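Local coordinates for protein fusion DH (Streptomyces sp. MJ635-86F5, PDB 6K97) that reconstitutes the split dehydratase domain of cremimycin biosynthesis as an engineered double hot dog fusion and probably removes water from carrier-bound polyketide intermediates, at residues H65-T70 with A330-A335; V79-H84 with L128-H133; A261-L266 with V322-V327; V294-T297 with S303-L306. One frame throughout, in Å; residues are numbered along the deposited sequence.

Contact 1: H65-T70 with A330-A335; sequences HTIAGT and AQLAAA
Ile67 and Thr70 meet the same turn of helix 329-334, one through a methyl and the other through both branches of its side chain. Ile67 CG2 lies 3.8 Å from Leu332 CD1, the two side chains crossing at a slant. CG2 is the branch anti to the backbone N, while CG1 (chi1 -55°) leads the rest of the isoleucine away. Thr70 reaches the helix backbone: its CG2 comes to 3.6 Å from Leu332 O and its OG1 to 3.7 Å from Ala333 CA, with no hydrogen bond crossing the interface. The residues from Ile67 to Thr70 form a type I' turn, clasped by Ile67 N to Thr70 O and by Thr70 N to Ile67 O, both 3.0 Å. His65, Gly69 and Pro74 fit the HxxxGxxxxP signature of polyketide synthase dehydratases, so the turn lies within that motif. It belongs to the N-terminal hot dog half and the helix to the C-terminal half, two parts joined in an engineered chain. Further out, Gly69 N is bonded to Gln212 OE1, Leu332 also packs on Pro102, and Thr70 on Val104.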
loop_
_atom_site.group_PDB
_atom_site.type_symbol
_atom_site.label_atom_id
_atom_site.label_comp_id
_atom_site.label_asym_id
_atom_site.label_seq_id
_atom_site.Cartn_x
_atom_site.Cartn_y
_atom_site.Cartn_z
ATOM N N HIS A 65 11.651 20.046 17.370
ATOM C CA HIS A 65 12.801 19.131 17.297
ATOM C C HIS A 65 13.772 19.559 16.204
ATOM O O HIS A 65 13.758 19.035 15.092
ATOM C CB HIS A 65 12.385 17.670 17.127
ATOM C CG HIS A 65 13.531 16.722 17.202
ATOM N ND1 HIS A 65 14.167 16.239 16.082
ATOM C CD2 HIS A 65 14.214 16.226 18.265
ATOM C CE1 HIS A 65 15.170 15.458 16.454
ATOM N NE2 HIS A 65 15.226 15.439 17.773
ATOM N N THR A 66 14.624 20.524 16.560
ATOM C CA THR A 66 15.566 21.141 15.646
ATOM C C THR A 66 16.971 20.899 16.180
ATOM O O THR A 66 17.236 21.081 17.365
ATOM C CB THR A 66 15.194 22.629 15.474
ATOM O OG1 THR A 66 13.853 22.689 14.915
ATOM C CG2 THR A 66 16.119 23.358 14.499
ATOM N N ILE A 67 17.836 20.415 15.294
ATOM C CA ILE A 67 19.219 20.048 15.589
ATOM C C ILE A 67 20.160 20.873 14.675
ATOM O O ILE A 67 20.098 20.776 13.443
ATOM C CB ILE A 67 19.436 18.559 15.294
ATOM C CG1 ILE A 67 18.434 17.695 16.035
ATOM C CG2 ILE A 67 20.827 18.125 15.695
ATOM C CD1 ILE A 67 18.539 17.711 17.542
ATOM N N ALA A 68 20.957 21.743 15.281
ATOM C CA ALA A 68 21.873 22.635 14.526
ATOM C C ALA A 68 21.210 23.381 13.376
ATOM O O ALA A 68 21.729 23.410 12.317
ATOM C CB ALA A 68 23.046 21.843 13.993
ATOM N N GLY A 69 20.053 23.972 13.614
ATOM C CA GLY A 69 19.318 24.731 12.596
ATOM C C GLY A 69 18.413 23.924 11.677
ATOM O O GLY A 69 17.602 24.504 10.971
ATOM N N THR A 70 18.547 22.587 11.648
ATOM C CA THR A 70 17.729 21.770 10.762
ATOM C C THR A 70 16.669 20.974 11.520
ATOM O O THR A 70 16.989 20.200 12.405
ATOM C CB THR A 70 18.597 20.801 9.972
ATOM O OG1 THR A 70 19.599 21.532 9.314
ATOM C CG2 THR A 70 17.770 20.031 8.928
ATOM N N ALA A 330 26.870 19.955 9.275
ATOM C CA ALA A 330 26.895 20.206 7.852
ATOM C C ALA A 330 26.201 19.100 7.034
ATOM O O ALA A 330 25.522 19.412 6.062
ATOM C CB ALA A 330 28.347 20.415 7.373
ATOM N N GLN A 331 26.348 17.827 7.404
ATOM C CA GLN A 331 25.547 16.764 6.768
ATOM C C GLN A 331 24.042 17.091 6.916
ATOM O O GLN A 331 23.308 17.060 5.946
ATOM C CB GLN A 331 25.823 15.371 7.367
ATOM C CG GLN A 331 26.900 14.485 6.730
ATOM C CD GLN A 331 28.009 15.196 5.973
ATOM O OE1 GLN A 331 27.736 15.904 5.013
ATOM N NE2 GLN A 331 29.276 14.968 6.368
ATOM N N LEU A 332 23.597 17.451 8.117
ATOM C CA LEU A 332 22.181 17.780 8.319
ATOM C C LEU A 332 21.679 18.955 7.499
ATOM O O LEU A 332 20.579 18.905 6.906
ATOM C CB LEU A 332 21.901 18.062 9.788
ATOM C CG LEU A 332 22.148 16.848 10.678
ATOM C CD1 LEU A 332 21.911 17.201 12.130
ATOM C CD2 LEU A 332 21.255 15.691 10.258
ATOM N N ALA A 333 22.457 20.013 7.457
ATOM C CA ALA A 333 22.077 21.135 6.609
ATOM C C ALA A 333 21.932 20.670 5.131
ATOM O O ALA A 333 21.128 21.190 4.382
ATOM C CB ALA A 333 23.104 22.247 6.735
ATOM N N ALA A 334 22.722 19.686 4.717
ATOM C CA ALA A 334 22.690 19.191 3.340
ATOM C C ALA A 334 21.416 18.419 3.028
ATOM O O ALA A 334 20.801 18.622 1.988
ATOM C CB ALA A 334 23.925 18.319 3.056
ATOM N N ALA A 335 21.024 17.540 3.935
ATOM C CA ALA A 335 19.843 16.675 3.762
ATOM C C ALA A 335 18.498 17.392 3.410
ATOM O O ALA A 335 18.406 18.628 3.228
ATOM C CB ALA A 335 19.698 15.768 5.010
#

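Contact 2: V79-H84 with L128-H133; sequences VELALH and LTIRSH
Glu80 OE2 is gripped by two groups, His34 NE2 and the backbone N of His249, while the neighbouring Leu81 and Ala82 of the same helix pack against Ile130 and Leu128 of the strand. The other carboxylate oxygen, Glu80 OE1, takes Val250 N; His249 and Val250 both come from the C-terminal part of the fused chain. Both oxygens of the buried acid thus have partners, which should restrain the rotation of the group. His84, one turn on, pairs through ND1 with His249 NE2, which makes this side of the helix polar.

Between helix and strand the contact is purely apolar. Ile130 lies extended beyond CG1 (chi2 173°), and this carries its terminal CD1 to within 4.1 Å of Leu81 CB, at the root of the leucine. Leu128, whose CG is anti to the backbone N (chi1 178°), brings its CD1 to 3.9 Å from Ala82 CB; the same methyl is 4.1 Å from Ala82 CA, close to the helix backbone. No hydrogen bond joins the two segments. Leu113 of strand 110-117 touches both Leu81 and Ile130, carrying the apolar layer on to the next strand.

On the strand's other face Arg131 makes a cation-pi contact with Trp140 and bonds through NH1 to Glu42 O of the second subunit. A long helix laid against antiparallel strands, its apolar face held in their curve, is the defining arrangement of the hot dog fold, here in the N-terminal half of the dehydratase.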
loop_
_atom_site.group_PDB
_atom_site.type_symbol
_atom_site.label_atom_id
_atom_site.label_comp_id
_atom_site.label_asym_id
_atom_site.label_seq_id
_atom_site.Cartn_x
_atom_site.Cartn_y
_atom_site.Cartn_z
ATOM N N VAL A 79 10.689 5.212 15.790
ATOM C CA VAL A 79 10.296 4.174 16.748
ATOM C C VAL A 79 8.777 4.061 16.883
ATOM O O VAL A 79 8.227 2.931 16.840
ATOM C CB VAL A 79 10.888 4.443 18.100
ATOM C CG1 VAL A 79 10.388 3.453 19.120
ATOM C CG2 VAL A 79 12.401 4.305 18.020
ATOM N N GLU A 80 8.096 5.210 17.012
ATOM C CA GLU A 80 6.668 5.175 17.147
ATOM C C GLU A 80 6.019 4.498 15.897
ATOM O O GLU A 80 5.105 3.677 16.023
ATOM C CB GLU A 80 6.112 6.552 17.348
ATOM C CG GLU A 80 4.570 6.644 17.293
ATOM C CD GLU A 80 3.853 5.898 18.418
ATOM O OE1 GLU A 80 4.529 5.477 19.438
ATOM O OE2 GLU A 80 2.606 5.780 18.327
ATOM N N LEU A 81 6.521 4.854 14.709
ATOM C CA LEU A 81 5.955 4.311 13.503
ATOM C C LEU A 81 6.089 2.792 13.514
ATOM O O LEU A 81 5.136 2.112 13.216
ATOM C CB LEU A 81 6.657 4.884 12.290
ATOM C CG LEU A 81 6.317 6.351 12.048
ATOM C CD1 LEU A 81 7.232 6.960 11.031
ATOM C CD2 LEU A 81 4.864 6.556 11.667
ATOM N N ALA A 82 7.260 2.276 13.912
ATOM C CA ALA A 82 7.480 0.854 13.995
ATOM C C ALA A 82 6.584 0.182 15.068
ATOM O O ALA A 82 6.089 -0.903 14.852
ATOM C CB ALA A 82 8.935 0.569 14.292
ATOM N N LEU A 83 6.375 0.853 16.190
ATOM C CA LEU A 83 5.458 0.355 17.205
ATOM C C LEU A 83 4.060 0.179 16.606
ATOM O O LEU A 83 3.447 -0.868 16.822
ATOM C CB LEU A 83 5.415 1.262 18.438
ATOM C CG LEU A 83 6.736 1.209 19.248
ATOM C CD1 LEU A 83 6.787 2.315 20.290
ATOM C CD2 LEU A 83 6.954 -0.151 19.901
ATOM N N HIS A 84 3.589 1.131 15.795
ATOM C CA HIS A 84 2.279 0.966 15.188
ATOM C C HIS A 84 2.265 -0.253 14.251
ATOM O O HIS A 84 1.369 -1.126 14.319
ATOM C CB HIS A 84 1.818 2.204 14.462
ATOM C CG HIS A 84 0.364 2.193 14.154
ATOM N ND1 HIS A 84 -0.605 2.320 15.131
ATOM C CD2 HIS A 84 -0.302 1.974 12.994
ATOM C CE1 HIS A 84 -1.805 2.217 14.580
ATOM N NE2 HIS A 84 -1.649 1.988 13.292
ATOM N N LEU A 128 11.368 -4.759 8.380
ATOM C CA LEU A 128 10.623 -3.509 8.469
ATOM C C LEU A 128 11.482 -2.401 7.824
ATOM O O LEU A 128 12.666 -2.367 8.057
ATOM C CB LEU A 128 10.325 -3.153 9.930
ATOM C CG LEU A 128 9.589 -1.834 10.150
ATOM C CD1 LEU A 128 8.566 -1.931 11.261
ATOM C CD2 LEU A 128 10.538 -0.681 10.422
ATOM N N THR A 129 10.867 -1.519 7.053
ATOM C CA THR A 129 11.532 -0.342 6.484
ATOM C C THR A 129 10.654 0.904 6.523
ATOM O O THR A 129 9.451 0.799 6.352
ATOM C CB THR A 129 11.853 -0.583 4.999
ATOM O OG1 THR A 129 12.401 -1.889 4.888
ATOM C CG2 THR A 129 12.828 0.396 4.483
ATOM N N ILE A 130 11.283 2.065 6.695
ATOM C CA ILE A 130 10.588 3.362 6.701
ATOM C C ILE A 130 11.267 4.307 5.724
ATOM O O ILE A 130 12.510 4.461 5.690
ATOM C CB ILE A 130 10.592 3.998 8.077
ATOM C CG1 ILE A 130 10.057 3.018 9.145
ATOM C CG2 ILE A 130 9.747 5.247 8.060
ATOM C CD1 ILE A 130 10.177 3.499 10.584
ATOM N N ARG A 131 10.456 4.881 4.870
ATOM C CA ARG A 131 10.941 5.618 3.724
ATOM C C ARG A 131 9.969 6.749 3.394
ATOM O O ARG A 131 8.810 6.719 3.820
ATOM C CB ARG A 131 11.082 4.709 2.513
ATOM C CG ARG A 131 9.712 4.289 1.966
ATOM C CD ARG A 131 9.750 3.420 0.748
ATOM N NE ARG A 131 8.389 3.165 0.293
ATOM C CZ ARG A 131 8.079 2.510 -0.843
ATOM N NH1 ARG A 131 6.803 2.327 -1.152
ATOM N NH2 ARG A 131 9.020 2.054 -1.680
ATOM N N SER A 132 10.458 7.752 2.676
ATOM C CA SER A 132 9.623 8.888 2.286
ATOM C C SER A 132 10.168 9.528 1.028
ATOM O O SER A 132 11.281 9.201 0.550
ATOM C CB SER A 132 9.569 9.969 3.377
ATOM O OG SER A 132 10.788 10.705 3.470
ATOM N N HIS A 133 9.357 10.406 0.477
ATOM C CA HIS A 133 9.823 11.283 -0.561
ATOM C C HIS A 133 8.948 12.511 -0.609
ATOM O O HIS A 133 7.745 12.451 -0.243
ATOM C CB HIS A 133 9.937 10.566 -1.926
ATOM C CG HIS A 133 8.634 10.306 -2.625
ATOM N ND1 HIS A 133 7.775 11.310 -2.997
ATOM C CD2 HIS A 133 8.115 9.164 -3.126
ATOM C CE1 HIS A 133 6.749 10.792 -3.639
ATOM N NE2 HIS A 133 6.930 9.489 -3.727
#

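Contact 3: A261-L266 with V322-V327; sequences AALGPL and VALRPV
Leu324 sends its side chain from strand 315-327 toward helix 252-266, the central helix of the C-terminal hot dog fold, where Leu263 and Leu266 receive it. The inner part of this contact is tight. Leu263 CD2 and Leu324 CD2 approach to 3.4 Å, methyl against methyl, with the two side chains crossing at about a right angle. The meeting depends on the end of Leu263: its CB does not aim at the strand, and chi2 of 172° sends CD1 out straight and leaves CD2 as the folded-back branch, and it is CD2 that meets the strand. In Leu324 chi2 of 69° turns CD1 aside and leaves CD2 anti to CA, at the far reach of the side chain, where this one methyl serves both helix residues.

Toward the helix end the packing slackens. Leu266 CD1 stands 4.2 Å from that same Leu324 CD2, and Leu266 is itself partly open to solvent; Pro265, beside it, is exposed. Here the polar link is made by the loop between strands 291-298 and 303-309, whose Lys302 NZ bonds to Leu266 O. Ala323 and Arg325, flanking Leu324, lie on the other face of the strand, Arg325 forming a cation-pi contact with Phe277 of strand 273-284.

The helix is kinked here, and at Pro265 the cause is plain: it has no N-H to give to the turn before. Yet the bonding resumes directly after it, with Leu266 N reaching Ala262 O at 3.3 Å.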
loop_
_atom_site.group_PDB
_atom_site.type_symbol
_atom_site.label_atom_id
_atom_site.label_comp_id
_atom_site.label_asym_id
_atom_site.label_seq_id
_atom_site.Cartn_x
_atom_site.Cartn_y
_atom_site.Cartn_z
ATOM N N ALA A 261 18.217 13.170 29.371
ATOM C CA ALA A 261 19.028 12.914 30.543
ATOM C C ALA A 261 20.298 12.167 30.192
ATOM O O ALA A 261 21.371 12.494 30.690
ATOM C CB ALA A 261 18.243 12.140 31.580
ATOM N N ALA A 262 20.197 11.174 29.349
ATOM C CA ALA A 262 21.380 10.361 29.042
ATOM C C ALA A 262 22.441 11.198 28.327
ATOM O O ALA A 262 23.618 10.926 28.462
ATOM C CB ALA A 262 21.022 9.135 28.225
ATOM N N LEU A 263 22.003 12.221 27.593
ATOM C CA LEU A 263 22.930 13.102 26.880
ATOM C C LEU A 263 23.860 13.841 27.815
ATOM O O LEU A 263 24.890 14.257 27.375
ATOM C CB LEU A 263 22.204 14.137 26.029
ATOM C CG LEU A 263 21.377 13.609 24.871
ATOM C CD1 LEU A 263 20.588 14.766 24.279
ATOM C CD2 LEU A 263 22.260 12.932 23.832
ATOM N N GLY A 264 23.519 13.988 29.090
ATOM C CA GLY A 264 24.400 14.706 30.026
ATOM C C GLY A 264 25.763 14.034 30.086
ATOM O O GLY A 264 26.760 14.593 29.631
ATOM N N PRO A 265 25.822 12.827 30.653
ATOM C CA PRO A 265 27.121 12.175 30.786
ATOM C C PRO A 265 27.713 11.803 29.439
ATOM O O PRO A 265 28.923 11.939 29.248
ATOM C CB PRO A 265 26.843 10.911 31.622
ATOM C CG PRO A 265 25.346 10.776 31.669
ATOM C CD PRO A 265 24.769 12.161 31.435
ATOM N N LEU A 266 26.874 11.399 28.490
ATOM C CA LEU A 266 27.351 10.973 27.169
ATOM C C LEU A 266 28.014 12.077 26.326
ATOM O O LEU A 266 28.752 11.735 25.425
ATOM C CB LEU A 266 26.224 10.311 26.348
ATOM C CG LEU A 266 25.759 8.899 26.794
ATOM C CD1 LEU A 266 24.812 8.296 25.766
ATOM C CD2 LEU A 266 26.876 7.900 27.131
ATOM N N VAL A 322 19.999 1.652 23.345
ATOM C CA VAL A 322 19.962 2.782 22.410
ATOM C C VAL A 322 21.370 3.257 22.213
ATOM O O VAL A 322 21.989 3.671 23.203
ATOM C CB VAL A 322 19.222 4.000 22.933
ATOM C CG1 VAL A 322 19.183 5.076 21.835
ATOM C CG2 VAL A 322 17.835 3.635 23.350
ATOM N N ALA A 323 21.859 3.219 20.961
ATOM C CA ALA A 323 23.247 3.572 20.644
ATOM C C ALA A 323 23.284 4.957 19.981
ATOM O O ALA A 323 22.498 5.228 19.076
ATOM C CB ALA A 323 23.843 2.551 19.696
ATOM N N LEU A 324 24.182 5.831 20.437
ATOM C CA LEU A 324 24.332 7.175 19.820
ATOM C C LEU A 324 25.602 7.282 19.011
ATOM O O LEU A 324 26.551 6.569 19.259
ATOM C CB LEU A 324 24.293 8.297 20.864
ATOM C CG LEU A 324 22.915 8.683 21.445
ATOM C CD1 LEU A 324 22.418 7.542 22.298
ATOM C CD2 LEU A 324 22.996 9.941 22.317
ATOM N N ARG A 325 25.629 8.189 18.055
ATOM C CA ARG A 325 26.851 8.405 17.247
ATOM C C ARG A 325 27.039 9.885 16.896
ATOM O O ARG A 325 26.097 10.627 16.939
ATOM C CB ARG A 325 26.851 7.573 15.952
ATOM C CG ARG A 325 25.745 8.009 15.023
ATOM C CD ARG A 325 25.601 7.265 13.704
ATOM N NE ARG A 325 26.870 7.141 13.010
ATOM C CZ ARG A 325 27.015 6.965 11.702
ATOM N NH1 ARG A 325 25.971 6.923 10.869
ATOM N NH2 ARG A 325 28.253 6.846 11.209
ATOM N N PRO A 326 28.249 10.270 16.500
ATOM C CA PRO A 326 28.559 11.655 16.142
ATOM C C PRO A 326 27.947 11.977 14.822
ATOM O O PRO A 326 28.017 11.177 13.929
ATOM C CB PRO A 326 30.096 11.669 15.977
ATOM C CG PRO A 326 30.614 10.367 16.497
ATOM C CD PRO A 326 29.456 9.402 16.388
ATOM N N VAL A 327 27.341 13.132 14.702
ATOM C CA VAL A 327 26.788 13.584 13.439
ATOM C C VAL A 327 27.343 14.959 13.129
ATOM O O VAL A 327 27.463 15.795 14.024
ATOM C CB VAL A 327 25.280 13.667 13.531
ATOM C CG1 VAL A 327 24.694 14.311 12.270
ATOM C CG2 VAL A 327 24.732 12.262 13.701
#

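Contact 4: V294-T297 with S303-L306; sequences VHIT and SVSL
Thr297 and Ser305 both hold their hydroxyl between the backbone N and the carbonyl carbon, with chi1 of 63° for Thr297 and 74° for Ser305, and this turns the two oxygens toward each other on one face of the paired strands. Ser305 OG gives Thr297 OG1 a weak hydrogen bond of 3.1 Å. Beneath it the same two residues form a hydrogen-bonded antiparallel pair. Ser305 N donates to Thr297 O at 2.8 Å, almost straight on to the oxygen, whereas the return bond, Thr297 N to Ser305 O at 3.0 Å, approaches somewhat out of the carbonyl plane.

The strands are the arms of the hairpin 291-298 and 303-309 in the C-terminal hot dog fold; their short segments run at 148° to each other, antiparallel with a marked twist. Ile296 and Leu306 make the adjoining non-hydrogen-bonded pair, where Leu306 CA sits 3.2 Å from His295 O in a CA-H...O contact.

Their side chains build the apolar face. Ile296 CG2, anti to its own N, reaches slantwise to Val304 CB at 3.8 Å, while CG1 goes the other way and stands 4.3 Å from Leu306 CB. Val294 CG1 touches that Leu306 CB at 4.3 Å as well. Helix 252-266 lies over this face, with Ala258 on Val294, Leu259 on Leu306 and Ala261 on Ile296. On the face of Thr297 and Ser305, the ring of His295 stacks on Tyr231 and its NE2 bonds to Asp229 OD2.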
loop_
_atom_site.group_PDB
_atom_site.type_symbol
_atom_site.label_atom_id
_atom_site.label_comp_id
_atom_site.label_asym_id
_atom_site.label_seq_id
_atom_site.Cartn_x
_atom_site.Cartn_y
_atom_site.Cartn_z
ATOM N N VAL A 294 11.727 6.945 34.651
ATOM C CA VAL A 294 12.619 6.231 33.778
ATOM C C VAL A 294 13.932 5.855 34.444
ATOM O O VAL A 294 14.617 6.700 34.995
ATOM C CB VAL A 294 12.922 7.129 32.593
ATOM C CG1 VAL A 294 13.929 6.478 31.685
ATOM C CG2 VAL A 294 11.654 7.402 31.830
ATOM N N HIS A 295 14.302 4.598 34.356
ATOM C CA HIS A 295 15.599 4.144 34.854
ATOM C C HIS A 295 16.507 3.974 33.653
ATOM O O HIS A 295 16.228 3.162 32.755
ATOM C CB HIS A 295 15.423 2.822 35.628
ATOM C CG HIS A 295 16.663 2.322 36.306
ATOM N ND1 HIS A 295 16.698 1.122 36.996
ATOM C CD2 HIS A 295 17.916 2.830 36.392
ATOM C CE1 HIS A 295 17.907 0.926 37.495
ATOM N NE2 HIS A 295 18.663 1.950 37.151
ATOM N N ILE A 296 17.575 4.766 33.611
ATOM C CA ILE A 296 18.590 4.662 32.554
ATOM C C ILE A 296 19.869 4.069 33.091
ATOM O O ILE A 296 20.373 4.558 34.101
ATOM C CB ILE A 296 18.924 6.051 31.997
ATOM C CG1 ILE A 296 17.631 6.728 31.551
ATOM C CG2 ILE A 296 19.919 5.956 30.820
ATOM C CD1 ILE A 296 17.770 8.185 31.154
ATOM N N THR A 297 20.383 3.029 32.442
ATOM C CA THR A 297 21.691 2.395 32.802
ATOM C C THR A 297 22.632 2.314 31.588
ATOM O O THR A 297 22.169 2.140 30.457
ATOM C CB THR A 297 21.522 0.961 33.334
ATOM O OG1 THR A 297 20.966 0.149 32.295
ATOM C CG2 THR A 297 20.546 0.934 34.518
ATOM N N SER A 303 26.177 3.882 24.471
ATOM C CA SER A 303 24.876 3.214 24.526
ATOM C C SER A 303 24.304 3.217 25.915
ATOM O O SER A 303 25.021 3.114 26.877
ATOM C CB SER A 303 24.973 1.769 24.092
ATOM O OG SER A 303 25.841 1.614 23.022
ATOM N N VAL A 304 22.990 3.299 26.012
ATOM C CA VAL A 304 22.300 3.126 27.270
ATOM C C VAL A 304 21.105 2.227 27.105
ATOM O O VAL A 304 20.651 1.936 25.981
ATOM C CB VAL A 304 21.790 4.459 27.849
ATOM C CG1 VAL A 304 22.972 5.376 28.153
ATOM C CG2 VAL A 304 20.747 5.115 26.972
ATOM N N SER A 305 20.617 1.713 28.208
ATOM C CA SER A 305 19.351 1.027 28.102
ATOM C C SER A 305 18.413 1.672 29.063
ATOM O O SER A 305 18.839 2.390 29.956
ATOM C CB SER A 305 19.507 -0.479 28.294
ATOM O OG SER A 305 19.715 -0.752 29.616
ATOM N N LEU A 306 17.143 1.416 28.889
ATOM C CA LEU A 306 16.194 1.971 29.806
ATOM C C LEU A 306 14.903 1.195 30.001
ATOM O O LEU A 306 14.529 0.284 29.242
ATOM C CB LEU A 306 15.908 3.388 29.414
ATOM C CG LEU A 306 15.268 3.639 28.065
ATOM C CD1 LEU A 306 13.768 3.685 28.210
ATOM C CD2 LEU A 306 15.765 4.954 27.516
#

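How the contacts relate
From the N terminus, contact 1 opens first, at 65-70, and closes last, at 330-335, so the other three lie inside its loop and none cross. Contact 2 opens at 79-84 and closes at 128-133 within the N-terminal hot dog half. After the unmodelled residues 151-190, contact 3 opens at 261-266; contact 4, the hairpin 294-297 with 303-306, nests inside it before 322-327 closes it. Contacts 3 and 4 touch, strands 303-309 and 315-327 being neighbours, with Val322 N 2.7 Å from Val304 O. Contact 2 lies across the chain's centre from both. Leu332 packs on Val327, linking contact 3 to contact 1, which bridges the fused halves.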